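Local atomic coordinates of mandelate racemase/muconate lactonizing enzyme family protein (Roseovarius nubinhibens ISM, PDB entry 3U4F), a protein that binds magnesium in a TIM-barrel pocket typical of the enolase superfamily and may act as a hydro-lyase, its reaction being unproven. Residues I269-D280 / M296-H307; Y210-K220 / Q241-I251. One frame throughout, in Å; residues are numbered along the deposited sequence.

Contact 1: residues I269-D280 / M296-H307; sequences IDMRAVDVVQPD and MAEAAALPVTPH. With GAI (guanidine), chain F.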
loop_
_atom_site.group_PDB
_atom_site.type_symbol
_atom_site.label_atom_id
_atom_site.label_comp_id
_atom_site.label_asym_id
_atom_site.label_seq_id
_atom_site.Cartn_x
_atom_site.Cartn_y
_atom_site.Cartn_z
ATOM N N ILE A 269 4.102 -14.808 10.514
ATOM C CA ILE A 269 5.101 -15.572 11.278
ATOM C C ILE A 269 4.441 -16.254 12.492
ATOM O O ILE A 269 4.725 -17.427 12.771
ATOM C CB ILE A 269 6.317 -14.682 11.647
ATOM C CG1 ILE A 269 7.112 -14.337 10.367
ATOM C CG2 ILE A 269 7.207 -15.341 12.725
ATOM C CD1 ILE A 269 8.192 -13.265 10.530
ATOM N N ASP A 270 3.570 -15.523 13.189
ATOM C CA ASP A 270 2.862 -16.044 14.380
ATOM C C ASP A 270 1.999 -17.273 14.038
ATOM O O ASP A 270 1.906 -18.218 14.830
ATOM C CB ASP A 270 1.963 -14.961 14.988
ATOM C CG ASP A 270 2.726 -13.953 15.866
ATOM O OD1 ASP A 270 3.972 -14.051 16.041
ATOM O OD2 ASP A 270 2.048 -13.046 16.388
HETATM N N MSE A 271 1.392 -17.284 12.854
HETATM C CA MSE A 271 0.581 -18.429 12.421
HETATM C C MSE A 271 1.386 -19.505 11.696
HETATM O O MSE A 271 0.826 -20.529 11.298
HETATM C CB MSE A 271 -0.573 -17.955 11.530
HETATM C CG MSE A 271 -0.108 -17.495 10.195
HETATM SE SE MSE A 271 -1.493 -16.475 9.225
HETATM C CE MSE A 271 -2.364 -17.996 8.555
ATOM N N ARG A 272 2.686 -19.263 11.522
ATOM C CA ARG A 272 3.600 -20.152 10.776
ATOM C C ARG A 272 3.078 -20.524 9.410
ATOM O O ARG A 272 2.967 -21.711 9.062
ATOM C CB ARG A 272 3.909 -21.435 11.546
ATOM C CG ARG A 272 5.077 -21.312 12.493
ATOM C CD ARG A 272 4.538 -20.998 13.828
ATOM N NE ARG A 272 5.553 -20.991 14.876
ATOM C CZ ARG A 272 5.976 -19.898 15.504
ATOM N NH1 ARG A 272 5.505 -18.701 15.163
ATOM N NH2 ARG A 272 6.873 -20.012 16.483
ATOM N N ALA A 273 2.733 -19.511 8.633
ATOM C CA ALA A 273 2.119 -19.743 7.362
ATOM C C ALA A 273 3.147 -20.255 6.339
ATOM O O ALA A 273 2.777 -20.918 5.382
ATOM C CB ALA A 273 1.470 -18.471 6.870
ATOM N N VAL A 274 4.427 -19.903 6.523
ATOM C CA VAL A 274 5.489 -20.370 5.644
ATOM C C VAL A 274 6.636 -20.961 6.484
ATOM O O VAL A 274 6.750 -20.675 7.677
ATOM C CB VAL A 274 6.073 -19.248 4.707
ATOM C CG1 VAL A 274 5.035 -18.728 3.719
ATOM C CG2 VAL A 274 6.619 -18.086 5.525
ATOM N N ASP A 275 7.478 -21.755 5.824
ATOM C CA ASP A 275 8.657 -22.375 6.440
ATOM C C ASP A 275 9.905 -21.517 6.342
ATOM O O ASP A 275 10.799 -21.644 7.177
ATOM C CB ASP A 275 8.915 -23.724 5.785
ATOM C CG ASP A 275 7.699 -24.652 5.882
ATOM O OD1 ASP A 275 7.317 -25.041 7.027
ATOM O OD2 ASP A 275 7.090 -24.919 4.828
ATOM N N VAL A 276 9.968 -20.670 5.312
ATOM C CA VAL A 276 11.099 -19.759 5.088
ATOM C C VAL A 276 10.484 -18.390 4.729
ATOM O O VAL A 276 9.603 -18.330 3.880
ATOM C CB VAL A 276 11.946 -20.226 3.910
ATOM C CG1 VAL A 276 13.130 -19.269 3.663
ATOM C CG2 VAL A 276 12.484 -21.657 4.113
ATOM N N VAL A 277 10.950 -17.315 5.358
ATOM C CA VAL A 277 10.440 -15.982 5.026
ATOM C C VAL A 277 11.319 -15.283 3.978
ATOM O O VAL A 277 12.553 -15.433 3.979
ATOM C CB VAL A 277 10.215 -15.099 6.283
ATOM C CG1 VAL A 277 9.268 -15.803 7.260
ATOM C CG2 VAL A 277 11.523 -14.796 7.012
ATOM N N GLN A 278 10.685 -14.506 3.104
ATOM C CA GLN A 278 11.387 -13.948 1.952
ATOM C C GLN A 278 11.097 -12.446 1.757
ATOM O O GLN A 278 10.621 -12.049 0.724
ATOM C CB GLN A 278 11.022 -14.712 0.674
ATOM C CG GLN A 278 11.392 -16.180 0.775
ATOM C CD GLN A 278 11.195 -16.858 -0.538
ATOM O OE1 GLN A 278 10.070 -17.178 -0.890
ATOM N NE2 GLN A 278 12.290 -17.088 -1.283
ATOM N N PRO A 279 11.478 -11.614 2.726
ATOM C CA PRO A 279 11.353 -10.155 2.510
ATOM C C PRO A 279 12.223 -9.672 1.322
ATOM O O PRO A 279 13.227 -10.307 0.975
ATOM C CB PRO A 279 11.880 -9.563 3.823
ATOM C CG PRO A 279 12.811 -10.614 4.366
ATOM C CD PRO A 279 12.120 -11.931 4.010
ATOM N N ASP A 280 11.806 -8.590 0.676
ATOM C CA ASP A 280 12.655 -7.919 -0.312
ATOM C C ASP A 280 13.056 -6.678 0.450
ATOM O O ASP A 280 12.190 -5.949 0.935
ATOM C CB ASP A 280 11.843 -7.551 -1.568
ATOM C CG ASP A 280 12.656 -6.746 -2.590
ATOM O OD1 ASP A 280 12.952 -7.262 -3.683
ATOM O OD2 ASP A 280 12.986 -5.571 -2.293
HETATM N N MSE A 296 11.858 -11.337 14.115
HETATM C CA MSE A 296 10.594 -12.066 14.328
HETATM C C MSE A 296 10.713 -13.528 13.867
HETATM O O MSE A 296 10.286 -14.461 14.584
HETATM C CB MSE A 296 9.445 -11.416 13.548
HETATM C CG MSE A 296 9.101 -10.001 13.972
HETATM SE SE MSE A 296 7.571 -9.452 12.845
HETATM C CE MSE A 296 8.115 -7.598 12.411
ATOM N N ALA A 297 11.283 -13.713 12.677
ATOM C CA ALA A 297 11.519 -15.056 12.128
ATOM C C ALA A 297 12.468 -15.882 13.009
ATOM O O ALA A 297 12.237 -17.086 13.254
ATOM C CB ALA A 297 12.071 -14.952 10.687
ATOM N N GLU A 298 13.513 -15.232 13.514
ATOM C CA GLU A 298 14.495 -15.895 14.371
ATOM C C GLU A 298 13.835 -16.474 15.650
ATOM O O GLU A 298 14.123 -17.610 16.055
ATOM C CB GLU A 298 15.592 -14.895 14.747
ATOM C CG GLU A 298 16.716 -15.472 15.629
ATOM C CD GLU A 298 17.685 -14.392 16.103
ATOM O OE1 GLU A 298 17.629 -13.221 15.620
ATOM O OE2 GLU A 298 18.517 -14.727 16.958
ATOM N N ALA A 299 12.963 -15.677 16.263
ATOM C CA ALA A 299 12.199 -16.073 17.467
ATOM C C ALA A 299 11.257 -17.246 17.183
ATOM O O ALA A 299 10.885 -17.998 18.090
ATOM C CB ALA A 299 11.417 -14.888 18.024
ATOM N N ALA A 300 10.871 -17.397 15.927
ATOM C CA ALA A 300 10.009 -18.497 15.496
ATOM C C ALA A 300 10.798 -19.648 14.861
ATOM O O ALA A 300 10.199 -20.593 14.316
ATOM C CB ALA A 300 8.947 -17.969 14.499
ATOM N N ALA A 301 12.131 -19.541 14.903
ATOM C CA ALA A 301 13.059 -20.496 14.282
ATOM C C ALA A 301 12.832 -20.703 12.775
ATOM O O ALA A 301 12.955 -21.818 12.263
ATOM C CB ALA A 301 13.072 -21.856 15.050
ATOM N N LEU A 302 12.535 -19.606 12.063
ATOM C CA LEU A 302 12.367 -19.650 10.620
ATOM C C LEU A 302 13.558 -18.986 9.962
ATOM O O LEU A 302 13.975 -17.900 10.397
ATOM C CB LEU A 302 11.125 -18.873 10.201
ATOM C CG LEU A 302 9.716 -19.482 10.139
ATOM C CD1 LEU A 302 9.524 -20.857 10.789
ATOM C CD2 LEU A 302 8.610 -18.460 10.459
ATOM N N PRO A 303 14.092 -19.607 8.910
ATOM C CA PRO A 303 15.160 -18.937 8.162
ATOM C C PRO A 303 14.659 -17.835 7.237
ATOM O O PRO A 303 13.465 -17.797 6.889
ATOM C CB PRO A 303 15.779 -20.050 7.314
ATOM C CG PRO A 303 14.754 -21.122 7.264
ATOM C CD PRO A 303 13.823 -20.972 8.423
ATOM N N VAL A 304 15.603 -17.000 6.806
ATOM C CA VAL A 304 15.326 -15.811 5.996
ATOM C C VAL A 304 16.101 -15.920 4.685
ATOM O O VAL A 304 17.336 -15.959 4.672
ATOM C CB VAL A 304 15.709 -14.525 6.738
ATOM C CG1 VAL A 304 15.451 -13.298 5.834
ATOM C CG2 VAL A 304 14.967 -14.413 8.086
ATOM N N THR A 305 15.366 -16.015 3.587
ATOM C CA THR A 305 15.959 -16.136 2.255
ATOM C C THR A 305 15.340 -15.027 1.400
ATOM O O THR A 305 14.316 -15.229 0.764
ATOM C CB THR A 305 15.678 -17.547 1.649
ATOM O OG1 THR A 305 16.322 -18.524 2.471
ATOM C CG2 THR A 305 16.263 -17.671 0.255
ATOM N N PRO A 306 15.957 -13.837 1.404
ATOM C CA PRO A 306 15.285 -12.672 0.797
ATOM C C PRO A 306 15.097 -12.775 -0.705
ATOM O O PRO A 306 15.785 -13.525 -1.379
ATOM C CB PRO A 306 16.241 -11.509 1.133
ATOM C CG PRO A 306 16.890 -11.939 2.400
ATOM C CD PRO A 306 17.166 -13.427 2.118
ATOM N N HIS A 307 14.154 -11.981 -1.218
ATOM C CA HIS A 307 13.897 -11.890 -2.623
ATOM C C HIS A 307 14.806 -10.805 -3.168
ATOM O O HIS A 307 14.955 -9.721 -2.594
ATOM C CB HIS A 307 12.428 -11.480 -2.810
ATOM C CG HIS A 307 12.088 -10.992 -4.181
ATOM N ND1 HIS A 307 12.097 -9.652 -4.513
ATOM C CD2 HIS A 307 11.675 -11.655 -5.286
ATOM C CE1 HIS A 307 11.708 -9.515 -5.773
ATOM N NE2 HIS A 307 11.446 -10.713 -6.262
HETATM C C GAI F . 11.069 -14.279 -7.309
HETATM N N1 GAI F . 12.014 -13.933 -8.145
HETATM N N2 GAI F . 9.722 -14.051 -7.509
HETATM N N3 GAI F . 11.383 -14.856 -6.137
#
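Val277 and Val304 form a single parallel beta bridge between adjacent segments of the TIM barrel, at the C-terminal edge of which Asp280 and His307 meet beside the guanidine pocket. Val277 bonds through both its N-H and its carbonyl: N donates to Pro303 O at 3.0 Å, and O accepts from Thr305 N at 2.9 Å. Farther on, His307 N reaches Pro279 O at 2.9 Å. Pro303, which lacks an N-H, still supplies its carbonyl to Val277 N; Pro306 sits between the bonding Thr305 and His307 N-H groups.

The pairing leads into the active site. His307 ND1 donates to Asp280 OD1 at 2.7 Å; OD1 accepts on its anti lone pair and lies close to the ring plane, while the carboxylate plane is turned 44° from the ring. With CG anti to the backbone N (chi1 165°), the imidazole swings out to Asp280 and turns its CD2 edge to guanidine, CD2 to N3 3.3 Å. An alanine at His307 is likely to leave Asp280 OD1 without its donor and open a gap beside the guanidine. Asp280 OD2 meanwhile caps the following helix through Tyr283 N. Gln278 NE2 bonds weakly to Thr305 O and is hydrogen-bonded to the metal ligand Glu231, while its OE1 is hydrogen-bonded to Thr254 OG1.

Strand 276-277, helix 287-299 and Val304 belong to one beta-alpha-beta crossover. Helix 262-270 packs on its helix through Ile269, which sends CG2 against Ala300 CB at 3.6 Å and CD1 across CB of selenomethionine Met296 at 3.8 Å, while Ala297, small enough to admit a valine, meets Val277 CG2. Ala300 CB also lies over one face of the Arg272 guanidinium, whose NH1 returns to Ile269 O.

Contact 2: residues Y210-K220 / Q241-I251; sequences YAPAQAIELGK and QTKEVSEALDI. With MG (magnesium ion), chain G.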
loop_
_atom_site.group_PDB
_atom_site.type_symbol
_atom_site.label_atom_id
_atom_site.label_comp_id
_atom_site.label_asym_id
_atom_site.label_seq_id
_atom_site.Cartn_x
_atom_site.Cartn_y
_atom_site.Cartn_z
ATOM N N TYR A 210 -1.873 -20.554 -7.505
ATOM C CA TYR A 210 -2.744 -21.698 -7.218
ATOM C C TYR A 210 -3.729 -21.572 -6.061
ATOM O O TYR A 210 -3.439 -20.935 -5.055
ATOM C CB TYR A 210 -1.867 -22.921 -6.991
ATOM C CG TYR A 210 -1.057 -23.313 -8.207
ATOM C CD1 TYR A 210 -1.681 -23.843 -9.337
ATOM C CD2 TYR A 210 0.332 -23.162 -8.230
ATOM C CE1 TYR A 210 -0.924 -24.243 -10.468
ATOM C CE2 TYR A 210 1.083 -23.538 -9.333
ATOM C CZ TYR A 210 0.457 -24.084 -10.444
ATOM O OH TYR A 210 1.202 -24.464 -11.529
ATOM N N ALA A 211 -4.886 -22.228 -6.170
ATOM C CA ALA A 211 -5.663 -22.512 -4.960
ATOM C C ALA A 211 -4.925 -23.599 -4.149
ATOM O O ALA A 211 -4.122 -24.341 -4.718
ATOM C CB ALA A 211 -7.073 -22.985 -5.334
ATOM N N PRO A 212 -5.197 -23.703 -2.826
ATOM C CA PRO A 212 -4.414 -24.641 -1.998
ATOM C C PRO A 212 -4.410 -26.104 -2.489
ATOM O O PRO A 212 -3.356 -26.728 -2.524
ATOM C CB PRO A 212 -5.086 -24.548 -0.632
ATOM C CG PRO A 212 -5.758 -23.183 -0.608
ATOM C CD PRO A 212 -6.132 -22.885 -2.021
ATOM N N ALA A 213 -5.572 -26.646 -2.896
ATOM C CA ALA A 213 -5.572 -28.025 -3.361
ATOM C C ALA A 213 -4.724 -28.220 -4.630
ATOM O O ALA A 213 -4.066 -29.261 -4.794
ATOM C CB ALA A 213 -7.009 -28.540 -3.574
ATOM N N GLN A 214 -4.729 -27.234 -5.526
ATOM C CA GLN A 214 -3.872 -27.320 -6.712
ATOM C C GLN A 214 -2.399 -27.262 -6.317
ATOM O O GLN A 214 -1.555 -27.910 -6.939
ATOM C CB GLN A 214 -4.141 -26.179 -7.662
ATOM C CG GLN A 214 -5.516 -26.204 -8.336
ATOM C CD GLN A 214 -5.737 -24.942 -9.133
ATOM O OE1 GLN A 214 -5.603 -23.828 -8.624
ATOM N NE2 GLN A 214 -6.062 -25.111 -10.403
ATOM N N ALA A 215 -2.097 -26.440 -5.324
ATOM C CA ALA A 215 -0.721 -26.275 -4.879
ATOM C C ALA A 215 -0.273 -27.528 -4.138
ATOM O O ALA A 215 0.898 -27.913 -4.219
ATOM C CB ALA A 215 -0.612 -25.057 -3.993
ATOM N N ILE A 216 -1.191 -28.182 -3.431
ATOM C CA ILE A 216 -0.815 -29.397 -2.700
ATOM C C ILE A 216 -0.500 -30.523 -3.690
ATOM O O ILE A 216 0.465 -31.281 -3.499
ATOM C CB ILE A 216 -1.885 -29.775 -1.650
ATOM C CG1 ILE A 216 -1.820 -28.761 -0.512
ATOM C CG2 ILE A 216 -1.677 -31.197 -1.123
ATOM C CD1 ILE A 216 -3.066 -28.660 0.298
ATOM N N GLU A 217 -1.301 -30.617 -4.747
ATOM C CA GLU A 217 -1.036 -31.570 -5.857
ATOM C C GLU A 217 0.348 -31.325 -6.483
ATOM O O GLU A 217 1.153 -32.254 -6.636
ATOM C CB GLU A 217 -2.123 -31.439 -6.920
ATOM C CG GLU A 217 -2.051 -32.482 -8.039
ATOM C CD GLU A 217 -3.026 -32.184 -9.196
ATOM O OE1 GLU A 217 -3.400 -33.145 -9.911
ATOM O OE2 GLU A 217 -3.403 -30.999 -9.405
ATOM N N LEU A 218 0.637 -30.070 -6.821
ATOM C CA LEU A 218 1.986 -29.722 -7.306
ATOM C C LEU A 218 3.054 -30.027 -6.268
ATOM O O LEU A 218 4.128 -30.542 -6.625
ATOM C CB LEU A 218 2.090 -28.250 -7.723
ATOM C CG LEU A 218 3.463 -27.688 -8.171
ATOM C CD1 LEU A 218 4.093 -28.547 -9.255
ATOM C CD2 LEU A 218 3.308 -26.229 -8.668
ATOM N N GLY A 219 2.796 -29.683 -5.009
ATOM C CA GLY A 219 3.744 -29.957 -3.931
ATOM C C GLY A 219 4.136 -31.428 -3.829
ATOM O O GLY A 219 5.292 -31.754 -3.520
ATOM N N LYS A 220 3.180 -32.321 -4.083
ATOM C CA LYS A 220 3.484 -33.775 -4.128
ATOM C C LYS A 220 4.409 -34.156 -5.269
ATOM O O LYS A 220 5.309 -34.978 -5.085
ATOM C CB LYS A 220 2.213 -34.629 -4.280
ATOM C CG LYS A 220 1.125 -34.327 -3.301
ATOM C CD LYS A 220 1.582 -34.388 -1.892
ATOM C CE LYS A 220 0.403 -34.137 -0.990
ATOM N NZ LYS A 220 -0.686 -35.121 -1.253
ATOM N N GLN A 241 -4.559 -19.601 2.993
ATOM C CA GLN A 241 -4.337 -20.553 1.885
ATOM C C GLN A 241 -2.910 -21.090 1.914
ATOM O O GLN A 241 -2.667 -22.313 1.824
ATOM C CB GLN A 241 -4.636 -19.911 0.533
ATOM C CG GLN A 241 -6.121 -19.531 0.308
ATOM C CD GLN A 241 -6.394 -18.995 -1.083
ATOM O OE1 GLN A 241 -5.612 -19.197 -2.002
ATOM N NE2 GLN A 241 -7.514 -18.300 -1.243
ATOM N N THR A 242 -1.953 -20.170 2.035
ATOM C CA THR A 242 -0.539 -20.568 2.083
ATOM C C THR A 242 -0.256 -21.493 3.283
ATOM O O THR A 242 0.462 -22.475 3.153
ATOM C CB THR A 242 0.355 -19.315 2.130
ATOM O OG1 THR A 242 0.041 -18.493 0.989
ATOM C CG2 THR A 242 1.835 -19.705 2.101
ATOM N N LYS A 243 -0.828 -21.175 4.443
ATOM C CA LYS A 243 -0.684 -22.045 5.621
ATOM C C LYS A 243 -1.217 -23.463 5.361
ATOM O O LYS A 243 -0.575 -24.461 5.704
ATOM C CB LYS A 243 -1.408 -21.422 6.802
ATOM C CG LYS A 243 -1.258 -22.168 8.129
ATOM C CD LYS A 243 -1.926 -21.365 9.233
ATOM C CE LYS A 243 -2.348 -22.219 10.425
ATOM N NZ LYS A 243 -1.160 -22.505 11.251
ATOM N N GLU A 244 -2.400 -23.563 4.758
ATOM C CA GLU A 244 -2.920 -24.886 4.404
ATOM C C GLU A 244 -1.925 -25.701 3.579
ATOM O O GLU A 244 -1.752 -26.914 3.801
ATOM C CB GLU A 244 -4.240 -24.782 3.636
ATOM C CG GLU A 244 -4.986 -26.128 3.647
ATOM C CD GLU A 244 -6.237 -26.130 2.778
ATOM O OE1 GLU A 244 -6.843 -25.038 2.577
ATOM O OE2 GLU A 244 -6.584 -27.245 2.307
ATOM N N VAL A 245 -1.279 -25.050 2.616
ATOM C CA VAL A 245 -0.295 -25.730 1.785
ATOM C C VAL A 245 0.935 -26.184 2.579
ATOM O O VAL A 245 1.335 -27.355 2.487
ATOM C CB VAL A 245 0.104 -24.867 0.574
ATOM C CG1 VAL A 245 1.095 -25.606 -0.314
ATOM C CG2 VAL A 245 -1.173 -24.472 -0.213
ATOM N N SER A 246 1.527 -25.260 3.348
ATOM C CA SER A 246 2.619 -25.574 4.297
ATOM C C SER A 246 2.266 -26.732 5.195
ATOM O O SER A 246 3.082 -27.633 5.399
ATOM C CB SER A 246 2.913 -24.376 5.228
ATOM O OG SER A 246 3.504 -23.385 4.444
ATOM N N GLU A 247 1.064 -26.704 5.755
ATOM C CA GLU A 247 0.659 -27.793 6.673
ATOM C C GLU A 247 0.538 -29.158 6.000
ATOM O O GLU A 247 0.826 -30.184 6.635
ATOM C CB GLU A 247 -0.613 -27.440 7.465
ATOM C CG GLU A 247 -0.393 -26.367 8.531
ATOM C CD GLU A 247 -1.701 -25.866 9.154
ATOM O OE1 GLU A 247 -2.724 -25.747 8.436
ATOM O OE2 GLU A 247 -1.714 -25.585 10.370
ATOM N N ALA A 248 0.115 -29.185 4.734
ATOM C CA ALA A 248 -0.046 -30.446 4.001
ATOM C C ALA A 248 1.257 -31.004 3.404
ATOM O O ALA A 248 1.323 -32.190 3.069
ATOM C CB ALA A 248 -1.125 -30.305 2.890
ATOM N N LEU A 249 2.276 -30.163 3.241
ATOM C CA LEU A 249 3.510 -30.588 2.548
ATOM C C LEU A 249 4.736 -30.689 3.456
ATOM O O LEU A 249 4.860 -29.950 4.413
ATOM C CB LEU A 249 3.847 -29.658 1.384
ATOM C CG LEU A 249 2.771 -29.581 0.301
ATOM C CD1 LEU A 249 3.126 -28.473 -0.719
ATOM C CD2 LEU A 249 2.654 -30.932 -0.408
ATOM N N ASP A 250 5.628 -31.613 3.122
ATOM C CA ASP A 250 6.939 -31.689 3.745
ATOM C C ASP A 250 7.931 -30.716 3.102
ATOM O O ASP A 250 8.811 -30.220 3.801
ATOM C CB ASP A 250 7.512 -33.099 3.656
ATOM C CG ASP A 250 6.695 -34.103 4.436
ATOM O OD1 ASP A 250 6.287 -33.786 5.577
ATOM O OD2 ASP A 250 6.470 -35.197 3.894
ATOM N N ILE A 251 7.822 -30.473 1.797
ATOM C CA ILE A 251 8.715 -29.503 1.122
ATOM C C ILE A 251 8.533 -28.122 1.786
ATOM O O ILE A 251 7.418 -27.779 2.191
ATOM C CB ILE A 251 8.467 -29.464 -0.418
ATOM C CG1 ILE A 251 9.483 -28.543 -1.143
ATOM C CG2 ILE A 251 6.975 -29.161 -0.732
ATOM C CD1 ILE A 251 9.501 -28.740 -2.675
HETATM MG MG MG G . 5.014 -28.298 5.666
HETATM O O HOH W 1 6.971 -28.989 6.253
HETATM O O HOH W 2 5.812 -27.053 4.173
HETATM O O HOH W 3 5.264 -26.754 7.106
HETATM O O HOH W 4 4.326 -29.638 7.234
#
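Pro212 crosses the aliphatic part of Gln241 obliquely, CG to CB 3.6 Å. Gln241 is extended beyond CG and runs past the proline ring, bringing OE1 near CD. Glu244 OE1 comes to CB of the same Pro212 ring at 3.7 Å, its chain stretched out with CG anti to the backbone N (chi1 -163°). A proline suits this first turn of helix 212-224, where its N needs no bond to a preceding carbonyl, and its ring offers a rigid apolar surface.

One turn along, Val245 spreads its two methyls: CG2 touches Pro212 CA and Ala215 CB, the latter at 3.9 Å, and CG1 faces Ile216 CG1. Ile216 brings its end toward helix 239-248, its CD1 resting on Ala248 CB at 3.6 Å; the small side chains of Ala215 and Ala248 suit the close approach of the helices. At the far end Leu249 points its fork into helix 212-224, with CD1 on Gly219 CA at 3.6 Å and CD2 against the Ile216 carbonyl, the Lys220 methylenes crossing it obliquely. A CB on Gly219 would run into that CD1, so a residue with a side chain would be hard to fit here.

No hydrogen bond joins the segments. Leu249 turns its carbonyl to a magnesium ion, which Ser246 O and Leu249 O each bind at 2.1 Å and four waters complete to six ligands. The axes of 212-220 and 241-248 approach to 9.1 Å and cross at -30°, the nearly parallel packing of successive outer helices in a TIM barrel.

Contact 2 comes first along the chain and joins two outer helices, whereas contact 1 bridges strand 276-277 to the segment leading to His307; their centres lie about 17 Å apart. They meet where helix 239-248 passes the turn after helix 262-270: Ser246 OG approaches Ala273 O at 2.7 Å and Lys243 NZ reaches Met271 O at 2.8 Å, both probable hydrogen bonds, with Thr242 packed on Val274. The outer magnesium of contact 2 sits near this junction, 4.2 Å from Asp275 OD1 of contact 1. The pocket magnesium is held by Asp205, Glu231 and Glu257, the last two adjoining Gln278 and His307, and lies about 12 Å from the nearest atom of the Tyr210 side chain.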